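PDB 2VVF: major capsid protein P2 from Pseudoalteromonas phage pm2, which forms the icosahedral protein shell of a lipid-containing marine phage, assembling as homotrimers of a double jelly-roll subunit. Local coordinates for residues Gly16-Ile21 with Lys117-Glu122; Lys60-Leu65 with Val81-Val86; Gln101-Leu106 with Pro141-Met146; Glu160-Pro165 with Asp241-Ile246; Ile172-Ile177 with Thr220-Leu225. One frame throughout, in Å; residues are numbered along the deposited sequence.

Interaction 1: Gly16-Ile21 with Lys117-Glu122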
# COMPACT_ATOMS: atom_id res chain seq x y z
N GLY A 16 36.00 -19.72 -2.80
CA GLY A 16 36.22 -20.75 -3.81
C GLY A 16 35.46 -22.04 -3.51
O GLY A 16 35.57 -23.02 -4.24
N ASN A 17 34.70 -22.03 -2.42
CA ASN A 17 33.94 -23.21 -2.01
C ASN A 17 32.55 -23.25 -2.63
O ASN A 17 31.99 -22.22 -3.00
CB ASN A 17 33.82 -23.26 -0.49
CG ASN A 17 34.86 -24.15 0.16
OD1 ASN A 17 35.87 -24.48 -0.45
ND2 ASN A 17 34.61 -24.54 1.40
N SER A 18 32.00 -24.46 -2.73
CA SER A 18 30.65 -24.65 -3.25
C SER A 18 29.77 -25.07 -2.08
O SER A 18 29.84 -26.20 -1.61
CB SER A 18 30.64 -25.74 -4.32
OG SER A 18 30.78 -25.18 -5.62
N CYS A 19 28.96 -24.13 -1.59
CA CYS A 19 28.11 -24.41 -0.44
C CYS A 19 26.65 -24.60 -0.82
O CYS A 19 26.26 -24.37 -1.96
CB CYS A 19 28.25 -23.31 0.61
SG CYS A 19 29.95 -22.80 0.93
N SER A 20 25.86 -25.02 0.16
CA SER A 20 24.45 -25.26 -0.07
C SER A 20 23.63 -25.03 1.19
O SER A 20 24.10 -25.30 2.30
CB SER A 20 24.25 -26.70 -0.56
OG SER A 20 22.89 -27.07 -0.52
N ILE A 21 22.41 -24.52 1.02
CA ILE A 21 21.51 -24.30 2.14
C ILE A 21 20.44 -25.38 2.09
O ILE A 21 19.43 -25.24 1.41
CB ILE A 21 20.89 -22.89 2.11
CG1 ILE A 21 21.96 -21.82 2.31
CG2 ILE A 21 19.81 -22.77 3.19
CD1 ILE A 21 21.43 -20.41 2.29
N LYS A 117 21.68 -24.01 -3.60
CA LYS A 117 23.10 -24.12 -3.89
C LYS A 117 23.69 -22.84 -4.47
O LYS A 117 22.98 -22.04 -5.08
CB LYS A 117 23.36 -25.30 -4.83
CG LYS A 117 22.98 -26.65 -4.26
CD LYS A 117 22.72 -27.67 -5.36
CE LYS A 117 23.98 -28.45 -5.70
NZ LYS A 117 23.67 -29.85 -6.11
N PHE A 118 24.99 -22.67 -4.27
CA PHE A 118 25.69 -21.50 -4.77
C PHE A 118 27.20 -21.69 -4.63
O PHE A 118 27.65 -22.54 -3.86
CB PHE A 118 25.25 -20.24 -4.02
CG PHE A 118 25.51 -20.30 -2.54
CD1 PHE A 118 24.56 -20.82 -1.68
CD2 PHE A 118 26.70 -19.84 -2.00
CE1 PHE A 118 24.79 -20.89 -0.31
CE2 PHE A 118 26.94 -19.90 -0.64
CZ PHE A 118 25.99 -20.43 0.20
N ASP A 119 27.97 -20.91 -5.38
CA ASP A 119 29.42 -21.00 -5.34
C ASP A 119 30.01 -19.70 -4.81
O ASP A 119 29.61 -18.61 -5.21
CB ASP A 119 29.98 -21.28 -6.74
CG ASP A 119 29.29 -22.45 -7.41
OD1 ASP A 119 28.97 -23.44 -6.71
OD2 ASP A 119 29.08 -22.40 -8.64
N ILE A 120 30.97 -19.82 -3.90
CA ILE A 120 31.63 -18.64 -3.33
C ILE A 120 32.87 -18.31 -4.15
O ILE A 120 33.76 -19.15 -4.32
CB ILE A 120 31.97 -18.83 -1.84
CG1 ILE A 120 30.76 -19.39 -1.08
CG2 ILE A 120 32.43 -17.52 -1.23
CD1 ILE A 120 30.99 -19.53 0.41
N ASP A 121 32.92 -17.10 -4.69
CA ASP A 121 34.06 -16.67 -5.50
C ASP A 121 35.37 -16.83 -4.74
O ASP A 121 35.41 -16.74 -3.51
CB ASP A 121 33.88 -15.23 -5.98
CG ASP A 121 34.88 -14.85 -7.05
OD1 ASP A 121 34.74 -15.33 -8.20
OD2 ASP A 121 35.81 -14.07 -6.75
N GLU A 122 36.45 -17.05 -5.49
CA GLU A 122 37.77 -17.23 -4.91
C GLU A 122 38.31 -15.94 -4.30
O GLU A 122 39.12 -15.98 -3.37
CB GLU A 122 38.74 -17.74 -5.98
CG GLU A 122 39.75 -18.75 -5.47
CD GLU A 122 40.66 -19.25 -6.57
OE1 GLU A 122 40.14 -19.72 -7.61
OE2 GLU A 122 41.90 -19.17 -6.41
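Phe118 on strand 114-120 lies against Cys19 of strand 18-23, and its ring can be followed atom by atom. CB leaves the backbone on the buried face of the sheet, and chi1 of 60° sets CG between the backbone N and the carbonyl carbon, turning the ring toward the neighbouring strand. CD1 passes 3.9 Å from Cys19 O, which sits over one ring face near the rim. CE1 has Ile21 CG1 at its edge, in the ring plane, and at the tip CZ and CE2 both meet Cys19 CB, at 3.7 Å and 3.9 Å. The Cys19 sulfur stands oblique to the ring and turns instead to Ile120, its SG 3.5 Å from Ile120 CD1. Backbone bonds tie the antiparallel pair together: Phe118 N gives to Cys19 O, and Ile120 N reaches Asn17 O at 2.8 Å, nearly straight at 171°. On the other face Ser18 OG donates to Asp119 OD1 at 2.7 Å, coming from above the carboxylate plane, while Asp119 OD2 takes a bond from Asn46. The two faces therefore differ in chemistry: apolar and sulfur groups turn into the N-terminal jelly roll, where Leu129 also meets Phe118, and the hydroxyl-carboxylate pair lies on the more exposed side.

Interaction 2: Lys60-Leu65 with Val81-Val86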
# COMPACT_ATOMS: atom_id res chain seq x y z
N LYS A 60 22.43 -15.79 -11.64
CA LYS A 60 23.84 -15.75 -12.02
C LYS A 60 24.68 -15.40 -10.80
O LYS A 60 25.72 -16.00 -10.55
CB LYS A 60 24.08 -14.73 -13.13
CG LYS A 60 25.16 -15.11 -14.12
CD LYS A 60 25.18 -14.17 -15.31
CE LYS A 60 26.59 -13.89 -15.77
NZ LYS A 60 26.82 -12.44 -16.01
N THR A 61 24.21 -14.41 -10.04
CA THR A 61 24.86 -13.99 -8.81
C THR A 61 23.80 -13.54 -7.81
O THR A 61 22.66 -13.28 -8.19
CB THR A 61 25.91 -12.88 -9.05
OG1 THR A 61 25.29 -11.60 -8.94
CG2 THR A 61 26.54 -13.02 -10.42
N LEU A 62 24.18 -13.47 -6.54
CA LEU A 62 23.25 -13.06 -5.49
C LEU A 62 22.76 -11.63 -5.70
O LEU A 62 21.74 -11.22 -5.15
CB LEU A 62 23.89 -13.20 -4.11
CG LEU A 62 22.93 -13.34 -2.93
CD1 LEU A 62 22.05 -14.57 -3.09
CD2 LEU A 62 23.70 -13.38 -1.62
N ASN A 63 23.50 -10.86 -6.51
CA ASN A 63 23.14 -9.48 -6.79
C ASN A 63 21.84 -9.39 -7.59
O ASN A 63 21.14 -8.38 -7.53
CB ASN A 63 24.26 -8.77 -7.53
CG ASN A 63 24.05 -7.27 -7.62
OD1 ASN A 63 23.78 -6.61 -6.61
ND2 ASN A 63 24.15 -6.72 -8.82
N ASP A 64 21.54 -10.44 -8.34
CA ASP A 64 20.33 -10.49 -9.14
C ASP A 64 19.10 -10.65 -8.25
O ASP A 64 18.00 -10.26 -8.62
CB ASP A 64 20.41 -11.61 -10.17
CG ASP A 64 21.14 -11.20 -11.43
OD1 ASP A 64 22.37 -11.42 -11.51
OD2 ASP A 64 20.49 -10.63 -12.34
N LEU A 65 19.31 -11.23 -7.07
CA LEU A 65 18.22 -11.41 -6.11
C LEU A 65 17.96 -10.08 -5.42
O LEU A 65 16.83 -9.76 -5.06
CB LEU A 65 18.59 -12.48 -5.08
CG LEU A 65 17.56 -12.72 -3.96
CD1 LEU A 65 16.26 -13.27 -4.53
CD2 LEU A 65 18.12 -13.65 -2.90
N VAL A 81 20.07 -10.41 2.30
CA VAL A 81 19.30 -10.56 1.07
C VAL A 81 18.27 -11.66 1.30
O VAL A 81 18.60 -12.75 1.77
CB VAL A 81 20.20 -10.84 -0.15
CG1 VAL A 81 20.81 -12.22 -0.07
CG2 VAL A 81 19.41 -10.67 -1.44
N SER A 82 17.01 -11.35 1.02
CA SER A 82 15.93 -12.30 1.26
C SER A 82 15.39 -12.98 0.01
O SER A 82 15.37 -12.40 -1.07
CB SER A 82 14.78 -11.62 2.01
OG SER A 82 15.24 -10.99 3.20
N PHE A 83 14.94 -14.22 0.20
CA PHE A 83 14.33 -14.99 -0.87
C PHE A 83 12.83 -14.92 -0.63
O PHE A 83 12.30 -15.61 0.24
CB PHE A 83 14.77 -16.45 -0.80
CG PHE A 83 16.18 -16.69 -1.28
CD1 PHE A 83 16.42 -17.19 -2.55
CD2 PHE A 83 17.26 -16.44 -0.45
CE1 PHE A 83 17.71 -17.42 -2.99
CE2 PHE A 83 18.55 -16.68 -0.88
CZ PHE A 83 18.77 -17.17 -2.15
N HIS A 84 12.16 -14.04 -1.37
CA HIS A 84 10.72 -13.87 -1.21
C HIS A 84 9.93 -14.87 -2.05
O HIS A 84 9.67 -14.62 -3.22
CB HIS A 84 10.30 -12.44 -1.57
CG HIS A 84 10.79 -11.40 -0.61
ND1 HIS A 84 10.05 -10.98 0.47
CD2 HIS A 84 11.94 -10.70 -0.57
CE1 HIS A 84 10.72 -10.06 1.13
NE2 HIS A 84 11.88 -9.87 0.52
N PHE A 85 9.55 -15.98 -1.44
CA PHE A 85 8.76 -16.99 -2.14
C PHE A 85 7.33 -16.48 -2.20
O PHE A 85 6.70 -16.48 -3.26
CB PHE A 85 8.86 -18.34 -1.44
CG PHE A 85 10.26 -18.90 -1.43
CD1 PHE A 85 10.84 -19.35 -2.60
CD2 PHE A 85 11.01 -18.90 -0.27
CE1 PHE A 85 12.14 -19.83 -2.61
CE2 PHE A 85 12.31 -19.37 -0.27
CZ PHE A 85 12.87 -19.84 -1.44
N VAL A 86 6.86 -15.97 -1.07
CA VAL A 86 5.54 -15.36 -1.01
C VAL A 86 5.69 -14.00 -1.68
O VAL A 86 6.59 -13.23 -1.33
CB VAL A 86 5.07 -15.21 0.45
CG1 VAL A 86 3.95 -14.19 0.55
CG2 VAL A 86 4.63 -16.56 1.01
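Leu62 opens the contact by meeting Val81 tip to tip, its CD2 3.5 Å from Val81 CG1. Just before it, Thr61 prepares the turn into helix 63-71: its OG1 accepts from Asn63 N at 3.1 Å, a capping bond, and its carbonyl takes Asp64 N. The other methyl of Leu62, CD1, comes obliquely to Phe83 at a looser 4.3 Å from CZ. Leu65 carries most of the contact. Its chi1 of 177° carries CG toward the strand, and chi2 of 64° then sets CD2 over the centre of the Phe83 ring, 3.5 Å from the centroid and only 7° off the normal, a CH-pi contact. The same methyl touches Val81 CG2 at 3.6 Å and lies beside Ser82 O, a carbonyl that accepts from Asn69 of the helix. No hydrogen bond crosses between 60-65 and 81-86; the chain entering helix 63-71 is held against strand 80-84 by dispersion and by methyl-to-ring contact, in a buried and almost wholly apolar interface.

Interaction 3: Gln101-Leu106 with Pro141-Met146. With CA (calcium ion), chain G.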
# COMPACT_ATOMS: atom_id res chain seq x y z
N GLN A 101 -0.92 -13.93 -2.38
CA GLN A 101 0.49 -13.73 -2.06
C GLN A 101 1.11 -15.00 -1.48
O GLN A 101 2.19 -15.42 -1.90
CB GLN A 101 0.67 -12.58 -1.08
CG GLN A 101 0.02 -11.28 -1.51
CD GLN A 101 -0.21 -10.32 -0.35
OE1 GLN A 101 0.18 -10.61 0.78
NE2 GLN A 101 -0.84 -9.20 -0.63
N ARG A 102 0.42 -15.59 -0.51
CA ARG A 102 0.91 -16.80 0.15
C ARG A 102 0.92 -18.01 -0.77
O ARG A 102 1.62 -18.99 -0.52
CB ARG A 102 0.06 -17.10 1.39
CG ARG A 102 -0.02 -15.95 2.39
CD ARG A 102 -1.11 -16.20 3.42
NE ARG A 102 -0.86 -15.48 4.67
CZ ARG A 102 -1.74 -15.36 5.65
NH1 ARG A 102 -1.42 -14.69 6.75
NH2 ARG A 102 -2.94 -15.91 5.53
N MET A 103 0.15 -17.94 -1.85
CA MET A 103 0.07 -19.04 -2.80
C MET A 103 1.40 -19.34 -3.48
O MET A 103 1.56 -20.36 -4.14
CB MET A 103 -1.02 -18.76 -3.84
CG MET A 103 -0.58 -18.96 -5.28
SD MET A 103 -1.93 -18.67 -6.45
CE MET A 103 -1.07 -17.85 -7.78
N PHE A 104 2.37 -18.44 -3.30
CA PHE A 104 3.69 -18.61 -3.91
C PHE A 104 4.71 -19.16 -2.92
O PHE A 104 5.86 -19.42 -3.29
CB PHE A 104 4.18 -17.29 -4.49
CG PHE A 104 3.45 -16.86 -5.73
CD1 PHE A 104 3.88 -17.26 -6.98
CD2 PHE A 104 2.32 -16.07 -5.64
CE1 PHE A 104 3.20 -16.87 -8.12
CE2 PHE A 104 1.64 -15.68 -6.77
CZ PHE A 104 2.08 -16.07 -8.01
N ALA A 105 4.30 -19.34 -1.67
CA ALA A 105 5.19 -19.86 -0.64
C ALA A 105 5.79 -21.20 -1.05
O ALA A 105 5.17 -21.98 -1.77
CB ALA A 105 4.46 -19.98 0.69
N LEU A 106 7.01 -21.47 -0.58
CA LEU A 106 7.70 -22.71 -0.90
C LEU A 106 7.30 -23.86 0.02
O LEU A 106 7.96 -24.11 1.03
CB LEU A 106 9.21 -22.51 -0.87
CG LEU A 106 10.07 -23.75 -1.10
CD1 LEU A 106 9.66 -24.44 -2.40
CD2 LEU A 106 11.54 -23.39 -1.12
N PRO A 141 4.65 -28.18 -2.80
CA PRO A 141 5.37 -27.13 -3.51
C PRO A 141 4.36 -26.24 -4.24
O PRO A 141 4.41 -25.01 -4.13
CB PRO A 141 6.23 -27.90 -4.50
CG PRO A 141 6.54 -29.18 -3.78
CD PRO A 141 5.39 -29.46 -2.83
N SER A 142 3.42 -26.87 -4.93
CA SER A 142 2.36 -26.15 -5.63
C SER A 142 2.85 -24.99 -6.51
O SER A 142 3.89 -25.09 -7.16
CB SER A 142 1.31 -25.67 -4.63
OG SER A 142 0.28 -24.94 -5.27
N TRP A 143 2.08 -23.91 -6.53
CA TRP A 143 2.42 -22.73 -7.32
C TRP A 143 3.72 -22.08 -6.87
O TRP A 143 3.83 -21.61 -5.73
CB TRP A 143 1.28 -21.71 -7.29
CG TRP A 143 0.38 -21.79 -8.49
CD1 TRP A 143 -0.76 -22.53 -8.60
CD2 TRP A 143 0.58 -21.15 -9.75
NE1 TRP A 143 -1.29 -22.38 -9.86
CE2 TRP A 143 -0.49 -21.54 -10.59
CE3 TRP A 143 1.55 -20.28 -10.26
CZ2 TRP A 143 -0.61 -21.08 -11.90
CZ3 TRP A 143 1.42 -19.83 -11.56
CH2 TRP A 143 0.35 -20.23 -12.36
N LEU A 144 4.70 -22.03 -7.76
CA LEU A 144 6.00 -21.45 -7.45
C LEU A 144 6.49 -20.56 -8.58
O LEU A 144 6.08 -20.72 -9.73
CB LEU A 144 7.03 -22.57 -7.22
CG LEU A 144 7.38 -22.97 -5.79
CD1 LEU A 144 6.26 -22.65 -4.82
CD2 LEU A 144 7.74 -24.45 -5.73
N THR A 145 7.39 -19.63 -8.25
CA THR A 145 7.99 -18.75 -9.24
C THR A 145 9.27 -19.44 -9.73
O THR A 145 10.08 -19.88 -8.92
CB THR A 145 8.33 -17.37 -8.65
OG1 THR A 145 7.12 -16.69 -8.30
CG2 THR A 145 9.10 -16.53 -9.65
N MET A 146 9.42 -19.56 -11.04
CA MET A 146 10.59 -20.22 -11.60
C MET A 146 11.41 -19.28 -12.47
O MET A 146 11.13 -19.11 -13.66
CB MET A 146 10.18 -21.47 -12.39
CG MET A 146 9.59 -22.56 -11.52
SD MET A 146 8.30 -23.50 -12.34
CE MET A 146 7.45 -24.22 -10.92
CA CA G . 3.30 -22.78 -3.29
O HOH W 1 7.39 -18.82 -5.20
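Ala105 O and Trp143 O converge on a calcium ion, at 2.5 Å and 2.8 Å respectively, and Pro141 O joins them at 2.6 Å. All three ligands from these segments are backbone carbonyls, so the ion draws together two pieces of chain that share no direct hydrogen bond. Close by, Met103 O and Trp143 O stand 3.0 Å apart, two acceptors whose mutual repulsion the cation would be expected to ease. In the next shell, Leu144 CD1 packs against Ala105 O, and its other methyl, CD2, meets Leu106 CD1. Met103 runs alongside Trp143, bent at chi3 (142°) to bring CE over one face of the indole, toward the rim; SD lies 4.7 Å from the centroid of the five-membered ring, a distant Met-aromatic contact. Phe104 CA points its hydrogen at Trp143 O. A water accepts from Thr145 N at 3.2 Å; its very short approach to Phe104 O is doubtful. The type I turn from Arg102 to Ala105, closed by Ala105 N to Arg102 O, presents the first ligand. The site thus lies where the chain leaves helix 97-102 for strand 106-107 and meets the start of strand 143-154, with Met261 of strand 252-263 packed on Phe104 and Trp143.

Interaction 4: Glu160-Pro165 with Asp241-Ile246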
# COMPACT_ATOMS: atom_id res chain seq x y z
N GLU A 160 15.19 -10.15 -32.93
CA GLU A 160 13.95 -10.85 -32.58
C GLU A 160 14.24 -12.15 -31.83
O GLU A 160 15.05 -12.96 -32.26
CB GLU A 160 13.13 -11.14 -33.83
CG GLU A 160 12.61 -9.89 -34.53
CD GLU A 160 11.54 -10.20 -35.56
OE1 GLU A 160 10.88 -11.25 -35.44
OE2 GLU A 160 11.37 -9.41 -36.50
N ILE A 161 13.57 -12.33 -30.69
CA ILE A 161 13.74 -13.52 -29.87
C ILE A 161 12.41 -14.26 -29.74
O ILE A 161 11.53 -13.84 -28.99
CB ILE A 161 14.31 -13.16 -28.49
CG1 ILE A 161 15.67 -12.47 -28.65
CG2 ILE A 161 14.43 -14.40 -27.62
CD1 ILE A 161 15.98 -11.47 -27.55
N ALA A 162 12.28 -15.36 -30.47
CA ALA A 162 11.04 -16.14 -30.45
C ALA A 162 11.24 -17.58 -29.99
O ALA A 162 10.31 -18.39 -30.05
CB ALA A 162 10.39 -16.12 -31.83
N ASP A 163 12.44 -17.91 -29.53
CA ASP A 163 12.74 -19.26 -29.08
C ASP A 163 12.69 -19.45 -27.56
O ASP A 163 13.35 -20.33 -27.02
CB ASP A 163 14.08 -19.74 -29.63
CG ASP A 163 15.24 -18.86 -29.19
OD1 ASP A 163 15.00 -17.72 -28.76
OD2 ASP A 163 16.40 -19.32 -29.29
N LEU A 164 11.89 -18.63 -26.88
CA LEU A 164 11.76 -18.74 -25.43
C LEU A 164 10.88 -19.94 -25.08
O LEU A 164 9.83 -20.15 -25.68
CB LEU A 164 11.18 -17.45 -24.84
CG LEU A 164 12.14 -16.26 -24.76
CD1 LEU A 164 11.45 -15.06 -24.13
CD2 LEU A 164 13.40 -16.62 -23.99
N PRO A 165 11.33 -20.73 -24.11
CA PRO A 165 10.58 -21.92 -23.69
C PRO A 165 9.13 -21.58 -23.38
O PRO A 165 8.84 -20.57 -22.75
CB PRO A 165 11.31 -22.36 -22.42
CG PRO A 165 12.70 -21.85 -22.60
CD PRO A 165 12.56 -20.55 -23.33
N ASP A 241 3.21 -18.50 -31.92
CA ASP A 241 4.37 -17.62 -31.92
C ASP A 241 4.41 -16.68 -30.72
O ASP A 241 3.47 -15.92 -30.48
CB ASP A 241 4.43 -16.81 -33.23
CG ASP A 241 5.78 -16.15 -33.45
OD1 ASP A 241 6.78 -16.88 -33.62
OD2 ASP A 241 5.83 -14.91 -33.47
N LEU A 242 5.51 -16.73 -29.99
CA LEU A 242 5.75 -15.87 -28.83
C LEU A 242 7.02 -15.12 -29.20
O LEU A 242 8.12 -15.66 -29.11
CB LEU A 242 5.97 -16.72 -27.58
CG LEU A 242 5.85 -16.06 -26.21
CD1 LEU A 242 6.76 -14.84 -26.10
CD2 LEU A 242 4.40 -15.68 -25.91
N ARG A 243 6.86 -13.89 -29.68
CA ARG A 243 8.00 -13.12 -30.18
C ARG A 243 8.33 -11.83 -29.44
O ARG A 243 7.46 -11.16 -28.89
CB ARG A 243 7.81 -12.85 -31.67
CG ARG A 243 8.93 -12.05 -32.31
CD ARG A 243 8.78 -12.07 -33.82
NE ARG A 243 8.37 -13.39 -34.30
CZ ARG A 243 9.21 -14.30 -34.79
NH1 ARG A 243 10.50 -14.03 -34.87
NH2 ARG A 243 8.75 -15.47 -35.20
N LEU A 244 9.61 -11.48 -29.48
CA LEU A 244 10.11 -10.26 -28.85
C LEU A 244 10.95 -9.51 -29.89
O LEU A 244 11.90 -10.06 -30.43
CB LEU A 244 10.99 -10.62 -27.65
CG LEU A 244 10.96 -9.74 -26.41
CD1 LEU A 244 9.55 -9.66 -25.83
CD2 LEU A 244 11.93 -10.27 -25.37
N LYS A 245 10.57 -8.27 -30.18
CA LYS A 245 11.31 -7.45 -31.14
C LYS A 245 12.08 -6.37 -30.41
O LYS A 245 11.49 -5.40 -29.91
CB LYS A 245 10.35 -6.84 -32.16
CG LYS A 245 9.73 -7.84 -33.13
CD LYS A 245 9.03 -7.14 -34.28
CE LYS A 245 8.66 -8.12 -35.38
NZ LYS A 245 7.19 -8.24 -35.55
N ILE A 246 13.39 -6.54 -30.32
CA ILE A 246 14.24 -5.60 -29.60
C ILE A 246 15.00 -4.63 -30.50
O ILE A 246 15.75 -5.04 -31.38
CB ILE A 246 15.20 -6.32 -28.64
CG1 ILE A 246 14.41 -7.21 -27.68
CG2 ILE A 246 16.06 -5.32 -27.89
CD1 ILE A 246 14.60 -8.69 -27.92
O HOH W 2 8.24 -18.16 -31.35
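Arg243 gathers two carboxylates, Asp241, two residues earlier in the same segment, and Glu160 from across the contact. Its NE reaches Asp241 OD2 at 3.1 Å on the syn lone pair, tilted 19° from the guanidinium plane, and NH2 makes a weaker bond to Asp241 OD1 at 2.9 Å. NH1 forms a salt bridge with Glu160 OE1, although that oxygen's position is less sure; the two flat groups are turned 77° apart. A bend at chi3 (-41°) folds the arginine so that Ala162 CB lies over one guanidinium face, 3.7 Å from CZ. A water donates to Asp241 OD1 at 3.0 Å. Glu160 also runs alongside Lys245, CG to CG at 3.8 Å, while Lys245 NZ bonds Gln188. Between the backbones, Ile161 N donates to Leu244 O at 2.8 Å, in the carbonyl plane. Ile161 and Leu244 face inward, opposite the charged row. This is an edge of an antiparallel four-stranded jelly-roll sheet, with strand 157-161 outermost within the chain, beside 242-248.

Interaction 5: Ile172-Ile177 with Thr220-Leu225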
# COMPACT_ATOMS: atom_id res chain seq x y z
N ILE A 172 3.86 -16.52 -17.58
CA ILE A 172 5.03 -15.66 -17.57
C ILE A 172 4.67 -14.37 -16.85
O ILE A 172 3.83 -13.60 -17.32
CB ILE A 172 5.57 -15.38 -18.98
CG1 ILE A 172 6.07 -16.68 -19.62
CG2 ILE A 172 6.69 -14.35 -18.93
CD1 ILE A 172 6.53 -16.50 -21.06
N ALA A 173 5.28 -14.15 -15.69
CA ALA A 173 5.01 -12.96 -14.90
C ALA A 173 5.71 -11.74 -15.49
O ALA A 173 5.13 -10.66 -15.55
CB ALA A 173 5.43 -13.17 -13.45
N ALA A 174 6.95 -11.93 -15.91
CA ALA A 174 7.73 -10.83 -16.48
C ALA A 174 8.94 -11.31 -17.27
O ALA A 174 9.36 -12.45 -17.15
CB ALA A 174 8.15 -9.87 -15.38
N ILE A 175 9.49 -10.40 -18.07
CA ILE A 175 10.68 -10.68 -18.86
C ILE A 175 11.63 -9.51 -18.69
O ILE A 175 11.24 -8.35 -18.88
CB ILE A 175 10.33 -10.91 -20.35
CG1 ILE A 175 9.43 -12.13 -20.51
CG2 ILE A 175 11.60 -11.07 -21.17
CD1 ILE A 175 8.71 -12.18 -21.84
N HIS A 176 12.86 -9.79 -18.29
CA HIS A 176 13.85 -8.74 -18.09
C HIS A 176 15.00 -8.85 -19.06
O HIS A 176 15.76 -9.81 -19.03
CB HIS A 176 14.37 -8.77 -16.65
CG HIS A 176 13.29 -8.87 -15.61
ND1 HIS A 176 12.66 -7.76 -15.09
CD2 HIS A 176 12.74 -9.94 -15.01
CE1 HIS A 176 11.76 -8.15 -14.21
NE2 HIS A 176 11.79 -9.46 -14.14
N ILE A 177 15.13 -7.85 -19.93
CA ILE A 177 16.21 -7.82 -20.91
C ILE A 177 17.38 -7.03 -20.35
O ILE A 177 17.31 -5.81 -20.20
CB ILE A 177 15.73 -7.24 -22.26
CG1 ILE A 177 14.61 -8.10 -22.84
CG2 ILE A 177 16.90 -7.12 -23.23
CD1 ILE A 177 13.53 -7.30 -23.54
N THR A 220 12.38 -4.05 -18.57
CA THR A 220 11.44 -4.97 -17.94
C THR A 220 10.05 -4.94 -18.56
O THR A 220 9.44 -3.87 -18.71
CB THR A 220 11.37 -4.74 -16.42
OG1 THR A 220 12.62 -5.11 -15.82
CG2 THR A 220 10.25 -5.57 -15.81
N ILE A 221 9.54 -6.12 -18.89
CA ILE A 221 8.20 -6.27 -19.43
C ILE A 221 7.36 -6.95 -18.36
O ILE A 221 7.27 -8.18 -18.32
CB ILE A 221 8.19 -7.06 -20.75
CG1 ILE A 221 8.82 -6.23 -21.87
CG2 ILE A 221 6.77 -7.47 -21.11
CD1 ILE A 221 9.00 -7.00 -23.16
N ASP A 222 6.80 -6.15 -17.47
CA ASP A 222 5.99 -6.65 -16.36
C ASP A 222 4.57 -6.97 -16.80
O ASP A 222 3.83 -6.08 -17.22
CB ASP A 222 5.97 -5.61 -15.24
CG ASP A 222 5.80 -6.23 -13.87
OD1 ASP A 222 5.10 -7.26 -13.76
OD2 ASP A 222 6.36 -5.68 -12.90
N PHE A 223 4.19 -8.24 -16.69
CA PHE A 223 2.85 -8.68 -17.08
C PHE A 223 1.92 -8.74 -15.87
O PHE A 223 0.76 -9.15 -15.99
CB PHE A 223 2.90 -10.05 -17.76
CG PHE A 223 3.65 -10.06 -19.06
CD1 PHE A 223 3.17 -9.37 -20.16
CD2 PHE A 223 4.83 -10.78 -19.19
CE1 PHE A 223 3.85 -9.38 -21.36
CE2 PHE A 223 5.51 -10.80 -20.39
CZ PHE A 223 5.03 -10.10 -21.48
N MET A 224 2.43 -8.34 -14.71
CA MET A 224 1.64 -8.36 -13.48
C MET A 224 1.75 -7.03 -12.74
O MET A 224 1.85 -7.00 -11.51
CB MET A 224 2.10 -9.49 -12.56
CG MET A 224 1.77 -10.88 -13.08
SD MET A 224 1.83 -12.13 -11.78
CE MET A 224 3.37 -11.69 -10.96
N LEU A 225 1.72 -5.93 -13.49
CA LEU A 225 1.84 -4.60 -12.92
C LEU A 225 0.79 -4.30 -11.85
O LEU A 225 1.07 -3.62 -10.86
CB LEU A 225 1.80 -3.53 -14.02
CG LEU A 225 3.09 -3.40 -14.85
CD1 LEU A 225 2.83 -2.63 -16.14
CD2 LEU A 225 4.19 -2.73 -14.03
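His176 and Thr220 form one rung of an antiparallel pair in the C-terminal jelly roll, where strand 171-178 runs beside strand 218-222. Thr220 OG1 lies in the plane of the imidazole, at its edge, 2.7 Å from His176 ND1; either atom could be the donor. The other ring nitrogen, His176 NE2, is bonded to Glu259, which leaves both nitrogens of this buried ring engaged and its rotation fixed. Backbone groups are paired in turn. Ile221 N gives a straight bond to Ile175 O, 2.8 Å at 168°, in the carbonyl plane. The return bond, Ile175 N to Ile221 O, is longer at 3.1 Å and comes from above the plane of its carbonyl. Next along, Phe223 N reaches Ala173 O at 2.8 Å as the second strand ends. There Asp222, with CG anti to the backbone N (chi1 -151°), closes an Asx turn: OD1 accepts Met224 N at 3.0 Å on its anti side, 28° out of the carboxylate plane, while OD2 is held by a salt bridge to Arg71. Asp222 O is taken by Arg195 and Thr220 O by Asn203, so the carbonyls turned away from the partner strand are also satisfied. The side chains beyond are apolar. Met224 CE touches Ala173 CB, and the Phe223 ring runs beside Ile172 with Ile175 CD1 in plane at its edge, 3.8 Å from CE2.

How the interactions relate
Interactions 1 and 2 belong to the N-terminal jelly roll and interactions 4 and 5 to the C-terminal one. Interactions 1 and 4 occupy equivalent places, each pairing the first and last strands of a four-stranded sheet of order 1-4-2-3, with centres about 33 Å apart. Within each half a second contact falls between the paired segments in sequence: 2 within 1, 5 within 4. Interactions 4 and 5 touch, Leu244 CD1 meeting Ile221 CD1 at 3.8 Å, as facing sheets of a sandwich do. Val86 and Phe85 pack interaction 2 against interaction 3, which shares a sheet with interaction 5. Two jelly rolls built alike thus make one double jelly-roll subunit, with interaction 3 and its calcium ion where the first half meets the start of strand 143-154.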